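Local coordinates for protein 4-hydroxy-tetrahydrodipicolinate synthase (Aquifex aeolicus, PDB 2EHH) that probably catalyses the condensation of pyruvate with aspartate-beta-semialdehyde to 4-hydroxy-tetrahydrodipicolinate, a step of lysine biosynthesis, through a Schiff-base intermediate, at residues E28-N33 and V209-V214; I129-I134 and E155-S160; I142-M147 and S171-R176; K241-E246 and N279-V284. All blocks are in the same frame, centred on the assembly; numbering follows the deposited sequence.

Interaction 1 (E28-N33 and V209-V214); sequences EFHVDN and VMPREV
Asn33 and Arg212 bring the two backbones nearest, CA to CA 5.7 Å, where the chain leaving helix 20-31 passes the first turn of helix 211-223. Pro211 turns its side chain toward the other segment. Pro211 CG lies 3.4 Å from Phe29 CE2, the two side chains crossing at about a right angle. With Phe29 CG anti to its backbone N (chi1 176°), the ring extends to the proline, while His30 NE2 lies 4.1 Å from Pro211 CG. Asn33 CB packs on Pro211 CB at 3.7 Å. Asn33 ND2 donates to Phe29 O at 2.7 Å. Asn33 OD1 rests 3.3 Å from Arg212 CG; these side chains also cross at about a right angle, the amide plane 83° from the guanidinium plane. Replacing Asn33 with an alanine would probably leave Phe29 O without this side-chain donor and uncover the aliphatic part of Arg212. His30 ND1 bonds to Leu26 O and NE2 weakly to Asn207 O, which probably helps to fix the ring. The first and last helices of the TIM barrel thus meet mainly through carbon contacts, with Asn33 OD1 laid on the Arg212 chain; the join relies on shape more than on charge.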
loop_
_atom_site.group_PDB
_atom_site.type_symbol
_atom_site.label_atom_id
_atom_site.label_comp_id
_atom_site.label_asym_id
_atom_site.label_seq_id
_atom_site.Cartn_x
_atom_site.Cartn_y
_atom_site.Cartn_z
ATOM N N GLU A 28 21.969 34.672 -1.387
ATOM C CA GLU A 28 21.676 35.999 -1.926
ATOM C C GLU A 28 20.550 35.887 -2.950
ATOM O O GLU A 28 19.682 36.755 -3.042
ATOM C CB GLU A 28 22.928 36.581 -2.590
ATOM C CG GLU A 28 24.102 36.729 -1.636
ATOM C CD GLU A 28 23.831 37.730 -0.527
ATOM O OE1 GLU A 28 24.457 37.607 0.545
ATOM O OE2 GLU A 28 23.000 38.642 -0.726
ATOM N N PHE A 29 20.578 34.807 -3.725
ATOM C CA PHE A 29 19.561 34.550 -4.738
ATOM C C PHE A 29 18.175 34.610 -4.096
ATOM O O PHE A 29 17.259 35.251 -4.619
ATOM C CB PHE A 29 19.800 33.167 -5.356
ATOM C CG PHE A 29 18.760 32.743 -6.360
ATOM C CD1 PHE A 29 18.558 33.465 -7.533
ATOM C CD2 PHE A 29 18.011 31.587 -6.151
ATOM C CE1 PHE A 29 17.629 33.039 -8.484
ATOM C CE2 PHE A 29 17.082 31.152 -7.094
ATOM C CZ PHE A 29 16.890 31.877 -8.263
ATOM N N HIS A 30 18.021 33.953 -2.952
ATOM C CA HIS A 30 16.728 33.945 -2.284
ATOM C C HIS A 30 16.384 35.242 -1.576
ATOM O O HIS A 30 15.214 35.601 -1.474
ATOM C CB HIS A 30 16.632 32.757 -1.328
ATOM C CG HIS A 30 16.423 31.460 -2.042
ATOM N ND1 HIS A 30 17.457 30.601 -2.341
ATOM C CD2 HIS A 30 15.321 30.947 -2.638
ATOM C CE1 HIS A 30 17.002 29.615 -3.096
ATOM N NE2 HIS A 30 15.710 29.803 -3.291
ATOM N N VAL A 31 17.397 35.951 -1.093
ATOM C CA VAL A 31 17.141 37.221 -0.429
ATOM C C VAL A 31 16.522 38.197 -1.433
ATOM O O VAL A 31 15.541 38.869 -1.130
ATOM C CB VAL A 31 18.442 37.845 0.146
ATOM C CG1 VAL A 31 18.181 39.284 0.588
ATOM C CG2 VAL A 31 18.931 37.027 1.329
ATOM N N ASP A 32 17.075 38.273 -2.636
ATOM C CA ASP A 32 16.518 39.211 -3.599
ATOM C C ASP A 32 15.398 38.671 -4.481
ATOM O O ASP A 32 14.984 39.330 -5.428
ATOM C CB ASP A 32 17.635 39.829 -4.451
ATOM C CG ASP A 32 18.483 38.796 -5.155
ATOM O OD1 ASP A 32 19.642 39.124 -5.502
ATOM O OD2 ASP A 32 17.993 37.667 -5.367
ATOM N N ASN A 33 14.891 37.483 -4.165
ATOM C CA ASN A 33 13.794 36.924 -4.943
ATOM C C ASN A 33 12.527 36.690 -4.127
ATOM O O ASN A 33 11.629 35.964 -4.554
ATOM C CB ASN A 33 14.225 35.636 -5.646
ATOM C CG ASN A 33 14.909 35.907 -6.969
ATOM O OD1 ASN A 33 14.312 36.487 -7.880
ATOM N ND2 ASN A 33 16.167 35.502 -7.082
ATOM N N VAL A 209 14.479 26.932 -7.960
ATOM C CA VAL A 209 14.656 27.448 -9.308
ATOM C C VAL A 209 13.687 28.526 -9.778
ATOM O O VAL A 209 14.016 29.289 -10.682
ATOM C CB VAL A 209 14.670 26.295 -10.329
ATOM C CG1 VAL A 209 15.805 25.336 -9.991
ATOM C CG2 VAL A 209 13.345 25.567 -10.319
ATOM N N MET A 210 12.496 28.584 -9.192
ATOM C CA MET A 210 11.524 29.609 -9.555
ATOM C C MET A 210 10.927 30.212 -8.285
ATOM O O MET A 210 9.731 30.096 -8.025
ATOM C CB MET A 210 10.422 29.027 -10.455
ATOM C CG MET A 210 10.888 28.761 -11.885
ATOM S SD MET A 210 9.580 28.237 -13.013
ATOM C CE MET A 210 8.835 29.804 -13.452
ATOM N N PRO A 211 11.770 30.876 -7.478
ATOM C CA PRO A 211 11.418 31.528 -6.209
ATOM C C PRO A 211 10.261 32.518 -6.309
ATOM O O PRO A 211 9.336 32.500 -5.492
ATOM C CB PRO A 211 12.712 32.246 -5.809
ATOM C CG PRO A 211 13.779 31.481 -6.508
ATOM C CD PRO A 211 13.169 31.167 -7.838
ATOM N N ARG A 212 10.333 33.391 -7.307
ATOM C CA ARG A 212 9.320 34.423 -7.506
ATOM C C ARG A 212 7.929 33.855 -7.749
ATOM O O ARG A 212 6.961 34.269 -7.110
ATOM C CB ARG A 212 9.720 35.331 -8.673
ATOM C CG ARG A 212 11.063 36.024 -8.478
ATOM C CD ARG A 212 11.470 36.802 -9.718
ATOM N NE ARG A 212 10.604 37.952 -9.955
ATOM C CZ ARG A 212 10.795 39.161 -9.432
ATOM N NH1 ARG A 212 11.833 39.391 -8.634
ATOM N NH2 ARG A 212 9.947 40.145 -9.711
ATOM N N GLU A 213 7.837 32.903 -8.670
ATOM C CA GLU A 213 6.557 32.292 -9.003
ATOM C C GLU A 213 5.938 31.572 -7.813
ATOM O O GLU A 213 4.754 31.746 -7.518
ATOM C CB GLU A 213 6.723 31.306 -10.162
ATOM C CG GLU A 213 7.141 31.924 -11.493
ATOM C CD GLU A 213 8.539 32.517 -11.475
ATOM O OE1 GLU A 213 9.390 32.056 -10.682
ATOM O OE2 GLU A 213 8.793 33.437 -12.279
ATOM N N VAL A 214 6.734 30.755 -7.132
ATOM C CA VAL A 214 6.220 30.026 -5.980
ATOM C C VAL A 214 5.737 31.019 -4.937
ATOM O O VAL A 214 4.680 30.844 -4.335
ATOM C CB VAL A 214 7.298 29.114 -5.360
ATOM C CG1 VAL A 214 6.769 28.492 -4.078
ATOM C CG2 VAL A 214 7.692 28.024 -6.350
#

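Interaction 2 (I129-I134 and E155-S160); sequences IIIYNI and ENIVAS
Neighbouring parallel strands of the TIM barrel meet here, strand 129-133 beside strand 157-162, Ile129 opposite Ile157 and Ile131 opposite Ser160. The axes of 129-133 and 157-160 run at 33° to each other. Ile129 N donates to Asn156 O (3.0 Å), and Val158 N returns a bond to Ile129 O (3.2 Å), in the carbonyl plane. Between Ile129 and Ile130 the register slips by one residue, a beta bulge in which Val158 is the extra residue; its psi of -8° departs from extended geometry. Beyond it, Ile131 N reaches Ala159 O at 2.8 Å, tilted from the carbonyl plane, and Ser160 CA gives a CA-H...O contact to Ile131 O at 3.1 Å. On the face carrying Ile129, Ile131 CG1 lies beside its backbone N (chi1 -69°), which carries Ile131 CD1 to Ile157 CG2 at 3.8 Å, the side chains crossing at a slant under helix 111-124. On the other face Ile130 CG2 lies 4.0 Å from Ala159 CB. A glycine in place of Ile131 would probably open a gap beside Ile157 and Phe118. Ser160 OG bonds to Glu162, which also receives Asn133 ND2, a polar link between the strands. Tyr132, the predicted proton donor/acceptor, and Lys161, the predicted Schiff-base residue, belong to these two strands; the bonds between the strands, continued by Ile131 with Lys161, are likely to help hold the two residues at a fixed spacing.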
loop_
_atom_site.group_PDB
_atom_site.type_symbol
_atom_site.label_atom_id
_atom_site.label_comp_id
_atom_site.label_asym_id
_atom_site.label_seq_id
_atom_site.Cartn_x
_atom_site.Cartn_y
_atom_site.Cartn_z
ATOM N N ILE A 129 10.805 24.657 16.996
ATOM C CA ILE A 129 10.987 23.389 16.307
ATOM C C ILE A 129 9.844 23.046 15.365
ATOM O O ILE A 129 8.673 23.195 15.714
ATOM C CB ILE A 129 11.139 22.241 17.325
ATOM C CG1 ILE A 129 12.430 22.438 18.124
ATOM C CG2 ILE A 129 11.136 20.888 16.606
ATOM C CD1 ILE A 129 12.527 21.557 19.349
ATOM N N ILE A 130 10.205 22.586 14.171
ATOM C CA ILE A 130 9.234 22.182 13.161
ATOM C C ILE A 130 9.367 20.678 12.960
ATOM O O ILE A 130 10.437 20.189 12.599
ATOM C CB ILE A 130 9.498 22.852 11.790
ATOM C CG1 ILE A 130 9.582 24.370 11.948
ATOM C CG2 ILE A 130 8.380 22.482 10.805
ATOM C CD1 ILE A 130 9.922 25.105 10.658
ATOM N N ILE A 131 8.289 19.947 13.208
ATOM C CA ILE A 131 8.299 18.504 13.012
ATOM C C ILE A 131 8.281 18.249 11.505
ATOM O O ILE A 131 7.618 18.971 10.756
ATOM C CB ILE A 131 7.052 17.853 13.648
ATOM C CG1 ILE A 131 7.142 17.947 15.172
ATOM C CG2 ILE A 131 6.934 16.394 13.203
ATOM C CD1 ILE A 131 5.853 17.558 15.885
ATOM N N TYR A 132 9.012 17.235 11.053
ATOM C CA TYR A 132 9.031 16.921 9.629
ATOM C C TYR A 132 8.528 15.498 9.427
ATOM O O TYR A 132 9.221 14.529 9.743
ATOM C CB TYR A 132 10.450 17.086 9.062
ATOM C CG TYR A 132 10.579 16.757 7.587
ATOM C CD1 TYR A 132 9.464 16.756 6.748
ATOM C CD2 TYR A 132 11.827 16.481 7.021
ATOM C CE1 TYR A 132 9.585 16.489 5.388
ATOM C CE2 TYR A 132 11.956 16.216 5.658
ATOM C CZ TYR A 132 10.830 16.224 4.851
ATOM O OH TYR A 132 10.948 15.990 3.498
ATOM N N ASN A 133 7.308 15.390 8.908
ATOM C CA ASN A 133 6.675 14.098 8.669
ATOM C C ASN A 133 6.704 13.750 7.188
ATOM O O ASN A 133 6.157 14.480 6.360
ATOM C CB ASN A 133 5.220 14.135 9.161
ATOM C CG ASN A 133 4.516 12.792 9.032
ATOM O OD1 ASN A 133 4.929 11.799 9.636
ATOM N ND2 ASN A 133 3.438 12.759 8.252
ATOM N N ILE A 134 7.354 12.639 6.857
ATOM C CA ILE A 134 7.436 12.182 5.476
ATOM C C ILE A 134 7.548 10.659 5.474
ATOM O O ILE A 134 8.616 10.084 5.257
ATOM C CB ILE A 134 8.632 12.829 4.722
ATOM C CG1 ILE A 134 8.672 12.307 3.282
ATOM C CG2 ILE A 134 9.944 12.572 5.468
ATOM C CD1 ILE A 134 9.414 13.218 2.312
ATOM N N GLU A 155 5.672 24.368 24.339
ATOM C CA GLU A 155 5.304 25.596 23.637
ATOM C C GLU A 155 6.308 25.770 22.512
ATOM O O GLU A 155 6.086 26.500 21.551
ATOM C CB GLU A 155 5.385 26.803 24.578
ATOM C CG GLU A 155 4.674 26.607 25.909
ATOM C CD GLU A 155 4.394 27.919 26.623
ATOM O OE1 GLU A 155 5.269 28.813 26.603
ATOM O OE2 GLU A 155 3.300 28.049 27.216
ATOM N N ASN A 156 7.414 25.060 22.673
ATOM C CA ASN A 156 8.555 25.039 21.775
ATOM C C ASN A 156 8.285 24.398 20.394
ATOM O O ASN A 156 8.922 24.746 19.392
ATOM C CB ASN A 156 9.676 24.287 22.504
ATOM C CG ASN A 156 11.018 24.559 21.923
ATOM O OD1 ASN A 156 11.135 25.298 20.950
ATOM N ND2 ASN A 156 12.049 23.974 22.511
ATOM N N ILE A 157 7.350 23.453 20.350
ATOM C CA ILE A 157 7.000 22.764 19.107
ATOM C C ILE A 157 5.846 23.537 18.476
ATOM O O ILE A 157 4.701 23.453 18.926
ATOM C CB ILE A 157 6.626 21.302 19.416
ATOM C CG1 ILE A 157 7.865 20.594 19.984
ATOM C CG2 ILE A 157 6.127 20.603 18.167
ATOM C CD1 ILE A 157 7.634 19.178 20.455
ATOM N N VAL A 158 6.165 24.278 17.418
ATOM C CA VAL A 158 5.202 25.165 16.765
ATOM C C VAL A 158 4.691 24.858 15.365
ATOM O O VAL A 158 3.782 25.535 14.882
ATOM C CB VAL A 158 5.781 26.584 16.707
ATOM C CG1 VAL A 158 6.179 27.040 18.104
ATOM C CG2 VAL A 158 6.997 26.599 15.787
ATOM N N ALA A 159 5.262 23.868 14.697
ATOM C CA ALA A 159 4.806 23.579 13.346
ATOM C C ALA A 159 5.188 22.191 12.863
ATOM O O ALA A 159 5.917 21.460 13.534
ATOM C CB ALA A 159 5.364 24.616 12.395
ATOM N N SER A 160 4.674 21.837 11.693
ATOM C CA SER A 160 4.986 20.555 11.081
ATOM C C SER A 160 5.048 20.683 9.568
ATOM O O SER A 160 4.179 21.304 8.951
ATOM C CB SER A 160 3.937 19.501 11.443
ATOM O OG SER A 160 4.260 18.254 10.836
#

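Interaction 3 (I142-M147 and S171-R176)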
loop_
_atom_site.group_PDB
_atom_site.type_symbol
_atom_site.label_atom_id
_atom_site.label_comp_id
_atom_site.label_asym_id
_atom_site.label_seq_id
_atom_site.Cartn_x
_atom_site.Cartn_y
_atom_site.Cartn_z
ATOM N N ILE A 142 4.175 9.981 12.469
ATOM C CA ILE A 142 3.847 10.478 13.794
ATOM C C ILE A 142 2.344 10.769 13.763
ATOM O O ILE A 142 1.866 11.537 12.926
ATOM C CB ILE A 142 4.663 11.747 14.120
ATOM C CG1 ILE A 142 4.402 12.179 15.566
ATOM C CG2 ILE A 142 4.345 12.850 13.123
ATOM C CD1 ILE A 142 5.385 13.241 16.075
ATOM N N SER A 143 1.598 10.129 14.657
ATOM C CA SER A 143 0.146 10.304 14.696
ATOM C C SER A 143 -0.250 11.702 15.141
ATOM O O SER A 143 0.530 12.411 15.779
ATOM C CB SER A 143 -0.489 9.295 15.648
ATOM O OG SER A 143 -0.269 9.687 16.991
ATOM N N VAL A 144 -1.471 12.099 14.812
ATOM C CA VAL A 144 -1.941 13.414 15.215
ATOM C C VAL A 144 -2.061 13.431 16.743
ATOM O O VAL A 144 -1.820 14.458 17.381
ATOM C CB VAL A 144 -3.293 13.746 14.545
ATOM C CG1 VAL A 144 -3.776 15.125 14.989
ATOM C CG2 VAL A 144 -3.125 13.720 13.020
ATOM N N ASP A 145 -2.419 12.291 17.328
ATOM C CA ASP A 145 -2.515 12.194 18.786
ATOM C C ASP A 145 -1.167 12.587 19.391
ATOM O O ASP A 145 -1.102 13.386 20.319
ATOM C CB ASP A 145 -2.842 10.761 19.230
ATOM C CG ASP A 145 -4.324 10.430 19.137
ATOM O OD1 ASP A 145 -5.134 11.344 18.893
ATOM O OD2 ASP A 145 -4.678 9.245 19.323
ATOM N N THR A 146 -0.090 12.019 18.856
ATOM C CA THR A 146 1.249 12.306 19.356
ATOM C C THR A 146 1.607 13.773 19.132
ATOM O O THR A 146 2.140 14.427 20.028
ATOM C CB THR A 146 2.302 11.403 18.676
ATOM O OG1 THR A 146 2.009 10.035 18.973
ATOM C CG2 THR A 146 3.710 11.732 19.175
ATOM N N MET A 147 1.307 14.290 17.942
ATOM C CA MET A 147 1.592 15.687 17.634
ATOM C C MET A 147 0.842 16.593 18.601
ATOM O O MET A 147 1.382 17.583 19.085
ATOM C CB MET A 147 1.170 16.020 16.203
ATOM C CG MET A 147 1.980 15.304 15.131
ATOM S SD MET A 147 1.360 15.629 13.473
ATOM C CE MET A 147 1.867 17.323 13.253
ATOM N N SER A 171 -6.465 18.211 7.653
ATOM C CA SER A 171 -7.683 18.684 8.310
ATOM C C SER A 171 -7.628 18.375 9.795
ATOM O O SER A 171 -7.942 19.225 10.636
ATOM C CB SER A 171 -8.927 18.009 7.716
ATOM O OG SER A 171 -9.246 18.544 6.448
ATOM N N GLU A 172 -7.226 17.150 10.113
ATOM C CA GLU A 172 -7.145 16.711 11.496
ATOM C C GLU A 172 -6.168 17.559 12.304
ATOM O O GLU A 172 -6.478 17.970 13.420
ATOM C CB GLU A 172 -6.739 15.241 11.550
ATOM C CG GLU A 172 -7.145 14.539 12.830
ATOM C CD GLU A 172 -8.654 14.371 12.968
ATOM O OE1 GLU A 172 -9.278 13.749 12.077
ATOM O OE2 GLU A 172 -9.217 14.857 13.972
ATOM N N ILE A 173 -4.990 17.821 11.746
ATOM C CA ILE A 173 -3.991 18.632 12.441
ATOM C C ILE A 173 -4.495 20.060 12.653
ATOM O O ILE A 173 -4.449 20.583 13.764
ATOM C CB ILE A 173 -2.664 18.687 11.648
ATOM C CG1 ILE A 173 -2.086 17.274 11.506
ATOM C CG2 ILE A 173 -1.671 19.585 12.361
ATOM C CD1 ILE A 173 -0.933 17.173 10.527
ATOM N N VAL A 174 -4.979 20.690 11.586
ATOM C CA VAL A 174 -5.491 22.055 11.689
ATOM C C VAL A 174 -6.604 22.154 12.737
ATOM O O VAL A 174 -6.609 23.057 13.576
ATOM C CB VAL A 174 -6.033 22.550 10.333
ATOM C CG1 VAL A 174 -6.766 23.882 10.510
ATOM C CG2 VAL A 174 -4.877 22.711 9.347
ATOM N N LYS A 175 -7.533 21.207 12.696
ATOM C CA LYS A 175 -8.653 21.201 13.628
ATOM C C LYS A 175 -8.261 20.926 15.075
ATOM O O LYS A 175 -8.688 21.635 15.983
ATOM C CB LYS A 175 -9.701 20.175 13.183
ATOM C CG LYS A 175 -10.917 20.096 14.102
ATOM C CD LYS A 175 -11.939 19.098 13.588
ATOM C CE LYS A 175 -13.135 19.004 14.521
ATOM N NZ LYS A 175 -13.818 20.315 14.679
ATOM N N ARG A 176 -7.444 19.903 15.293
ATOM C CA ARG A 176 -7.046 19.542 16.647
ATOM C C ARG A 176 -5.951 20.372 17.313
ATOM O O ARG A 176 -6.074 20.700 18.492
ATOM C CB ARG A 176 -6.650 18.064 16.696
ATOM C CG ARG A 176 -7.783 17.110 16.367
ATOM C CD ARG A 176 -7.320 15.679 16.500
ATOM N NE ARG A 176 -6.903 15.390 17.867
ATOM C CZ ARG A 176 -6.306 14.265 18.243
ATOM N NH1 ARG A 176 -5.962 14.093 19.512
ATOM N NH2 ARG A 176 -6.053 13.316 17.345
#
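Asp145 and Arg176 form a salt bridge in which a single carboxylate oxygen takes two donors. Arg176 NH2 reaches Asp145 OD1 at 2.7 Å, meeting it close to the line of its C-O bond, and Arg176 NH1 comes to the same OD1 at 2.9 Å on the anti side. The two nitrogens arrive from opposite faces of the carboxylate plane, which stands 79° from the guanidinium plane, while OD1 itself lies within a few degrees of the guanidinium plane. The bend at chi3 (62°) of Arg176 steers the end-on grip across to the other helix. Asp145 sits in the first turn of helix 144-153, whose start is N-capped: Ser143 OG accepts from Thr146 N at 3.0 Å. The carboxylate probably also feels the helix dipole there favourably.

Helices 144-153 and 167-177 are successive outer helices of the TIM barrel, the first preceding strand 157-162 and the second following it. Next to the salt bridge, Val144 lies between the two helices. Val144 CG1 lies 3.7 Å from Arg176 NH2, and Val144 CG2 is 4.0 Å from Ile173 CG1. Glu172 CG comes across Val144 at about a right angle, 4.0 Å from Val144 CG1. Deeper in, Met147 CE meets Ile173 CD1 at 3.9 Å; both side chains also touch Glu162 of the strand and Phe181. On the outer side of helix 167-177, Ser171 OG hydrogen-bonds to His233 of a neighbouring subunit, and Glu172 makes a long, weak ion pair with Lys241 of the same neighbour.

Interaction 4 (K241-E246 and N279-V284); sequences KVLFIE and NKLREV
Val242 is the centre of this apolar contact, meeting both Leu281 and Val284 of helix 275-287. Val242 CG2 rests 3.7 Å from Leu281 CA, against the helix backbone itself. Val242 CG1 lies between the backbone N and the carbonyl carbon of its own residue (chi1 77°). In that position Val242 CG1 is 3.8 Å from both Leu281 CD1 and Val284 CG1. The two valines reach toward each other tip to tip, whereas Leu281 comes across Val242 at about a right angle. Around Val242 the contacts are longer. Leu243 CD1 stands 4.3 Å from Leu281 CD1, and Ile245 CD1 touches the Lys280 CG methylene at 4.1 Å, at the margin of the contact.

What places these side chains is a type I turn from Val242 to Ile245, closed by Ile245 N bonding to Val242 O at 3.1 Å. The turn presents Val242 and Ile245 to the same helix. Further out, Pro251 and Met273 pack on Ile245, and Thr254 of helix 250-258 and Met273 on Leu281. Helices 226-242, 250-258 and 275-287 all follow the last barrel strand, 201-204, and the arrangement is that of the C-terminal helical region that DapA-family enzymes add to the TIM barrel.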
loop_
_atom_site.group_PDB
_atom_site.type_symbol
_atom_site.label_atom_id
_atom_site.label_comp_id
_atom_site.label_asym_id
_atom_site.label_seq_id
_atom_site.Cartn_x
_atom_site.Cartn_y
_atom_site.Cartn_z
ATOM N N LYS A 241 6.140 18.486 -11.336
ATOM C CA LYS A 241 6.262 17.067 -11.654
ATOM C C LYS A 241 7.664 16.644 -12.091
ATOM O O LYS A 241 8.196 15.654 -11.592
ATOM C CB LYS A 241 5.246 16.677 -12.732
ATOM C CG LYS A 241 3.792 16.843 -12.299
ATOM C CD LYS A 241 3.513 16.149 -10.959
ATOM C CE LYS A 241 3.715 14.637 -11.039
ATOM N NZ LYS A 241 3.681 13.999 -9.685
ATOM N N VAL A 242 8.275 17.392 -13.006
ATOM C CA VAL A 242 9.608 17.023 -13.482
ATOM C C VAL A 242 10.683 17.022 -12.386
ATOM O O VAL A 242 11.658 16.273 -12.473
ATOM C CB VAL A 242 10.066 17.934 -14.656
ATOM C CG1 VAL A 242 10.521 19.290 -14.133
ATOM C CG2 VAL A 242 11.178 17.250 -15.441
ATOM N N LEU A 243 10.509 17.843 -11.352
ATOM C CA LEU A 243 11.490 17.888 -10.266
ATOM C C LEU A 243 11.508 16.593 -9.465
ATOM O O LEU A 243 12.367 16.397 -8.607
ATOM C CB LEU A 243 11.211 19.072 -9.339
ATOM C CG LEU A 243 11.907 20.386 -9.719
ATOM C CD1 LEU A 243 11.810 20.631 -11.207
ATOM C CD2 LEU A 243 11.283 21.530 -8.947
ATOM N N PHE A 244 10.560 15.707 -9.752
ATOM C CA PHE A 244 10.489 14.425 -9.063
ATOM C C PHE A 244 10.519 13.237 -10.021
ATOM O O PHE A 244 10.107 12.134 -9.661
ATOM C CB PHE A 244 9.234 14.380 -8.190
ATOM C CG PHE A 244 9.292 15.322 -7.030
ATOM C CD1 PHE A 244 9.833 14.915 -5.814
ATOM C CD2 PHE A 244 8.882 16.643 -7.174
ATOM C CE1 PHE A 244 9.968 15.813 -4.762
ATOM C CE2 PHE A 244 9.015 17.549 -6.126
ATOM C CZ PHE A 244 9.560 17.135 -4.919
ATOM N N ILE A 245 11.018 13.462 -11.234
ATOM C CA ILE A 245 11.108 12.398 -12.232
ATOM C C ILE A 245 12.093 11.350 -11.714
ATOM O O ILE A 245 12.066 10.188 -12.115
ATOM C CB ILE A 245 11.558 12.962 -13.597
ATOM C CG1 ILE A 245 11.469 11.873 -14.666
ATOM C CG2 ILE A 245 12.966 13.529 -13.494
ATOM C CD1 ILE A 245 11.577 12.413 -16.084
ATOM N N GLU A 246 12.965 11.789 -10.813
ATOM C CA GLU A 246 13.930 10.924 -10.150
ATOM C C GLU A 246 13.949 11.415 -8.707
ATOM O O GLU A 246 13.559 12.547 -8.436
ATOM C CB GLU A 246 15.322 11.032 -10.790
ATOM C CG GLU A 246 15.511 10.094 -11.989
ATOM C CD GLU A 246 16.941 10.066 -12.510
ATOM O OE1 GLU A 246 17.876 10.114 -11.680
ATOM O OE2 GLU A 246 17.129 9.977 -13.745
ATOM N N ASN A 279 17.365 15.183 -20.064
ATOM C CA ASN A 279 16.930 15.941 -21.237
ATOM C C ASN A 279 15.481 16.389 -21.082
ATOM O O ASN A 279 15.100 17.463 -21.549
ATOM C CB ASN A 279 17.083 15.108 -22.517
ATOM C CG ASN A 279 18.503 15.117 -23.054
ATOM O OD1 ASN A 279 19.130 16.172 -23.160
ATOM N ND2 ASN A 279 19.011 13.942 -23.411
ATOM N N LYS A 280 14.671 15.559 -20.434
ATOM C CA LYS A 280 13.271 15.895 -20.203
ATOM C C LYS A 280 13.252 17.131 -19.305
ATOM O O LYS A 280 12.485 18.068 -19.523
ATOM C CB LYS A 280 12.554 14.736 -19.510
ATOM C CG LYS A 280 11.057 14.938 -19.322
ATOM C CD LYS A 280 10.300 14.840 -20.645
ATOM C CE LYS A 280 8.802 15.059 -20.447
ATOM N NZ LYS A 280 8.517 16.364 -19.781
ATOM N N LEU A 281 14.113 17.130 -18.296
ATOM C CA LEU A 281 14.196 18.255 -17.374
ATOM C C LEU A 281 14.588 19.523 -18.118
ATOM O O LEU A 281 13.942 20.556 -17.968
ATOM C CB LEU A 281 15.222 17.975 -16.275
ATOM C CG LEU A 281 15.533 19.151 -15.342
ATOM C CD1 LEU A 281 14.273 19.582 -14.599
ATOM C CD2 LEU A 281 16.619 18.734 -14.355
ATOM N N ARG A 282 15.644 19.442 -18.924
ATOM C CA ARG A 282 16.100 20.609 -19.673
ATOM C C ARG A 282 14.974 21.173 -20.529
ATOM O O ARG A 282 14.773 22.386 -20.581
ATOM C CB ARG A 282 17.299 20.254 -20.563
ATOM C CG ARG A 282 17.836 21.435 -21.371
ATOM C CD ARG A 282 18.976 21.006 -22.282
ATOM N NE ARG A 282 20.119 20.514 -21.519
ATOM C CZ ARG A 282 20.959 21.296 -20.851
ATOM N NH1 ARG A 282 20.789 22.612 -20.856
ATOM N NH2 ARG A 282 21.963 20.763 -20.171
ATOM N N GLU A 283 14.231 20.292 -21.192
ATOM C CA GLU A 283 13.134 20.737 -22.038
ATOM C C GLU A 283 12.047 21.443 -21.245
ATOM O O GLU A 283 11.464 22.416 -21.719
ATOM C CB GLU A 283 12.540 19.562 -22.821
ATOM C CG GLU A 283 13.406 19.135 -23.995
ATOM C CD GLU A 283 13.909 20.324 -24.802
ATOM O OE1 GLU A 283 13.074 21.128 -25.270
ATOM O OE2 GLU A 283 15.141 20.458 -24.965
ATOM N N VAL A 284 11.770 20.969 -20.035
ATOM C CA VAL A 284 10.752 21.621 -19.219
ATOM C C VAL A 284 11.226 23.015 -18.805
ATOM O O VAL A 284 10.485 23.996 -18.915
ATOM C CB VAL A 284 10.418 20.796 -17.954
ATOM C CG1 VAL A 284 9.489 21.587 -17.043
ATOM C CG2 VAL A 284 9.752 19.486 -18.353
#

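Overall arrangement
Following the chain from the N terminus, residues 28-33 open the longest loop, which interaction 1 closes at 209-214, joining the first barrel helix to the last. Interactions 2 and 3 are both nested inside that loop. They cross each other, their segments alternating as 129-134, 142-147, 155-160, 171-176, and they touch, with Ser160 CB 3.5 Å from Met147 CE; together they tie two neighbouring strands to the helices outside them. Their centres lie about 24 and 32 Å from that of interaction 1, across the chain's centre. Interaction 4 follows in series, 241-246 with 279-284, and joins the helices beyond the barrel; its nearest atoms are about 5 Å from interaction 1.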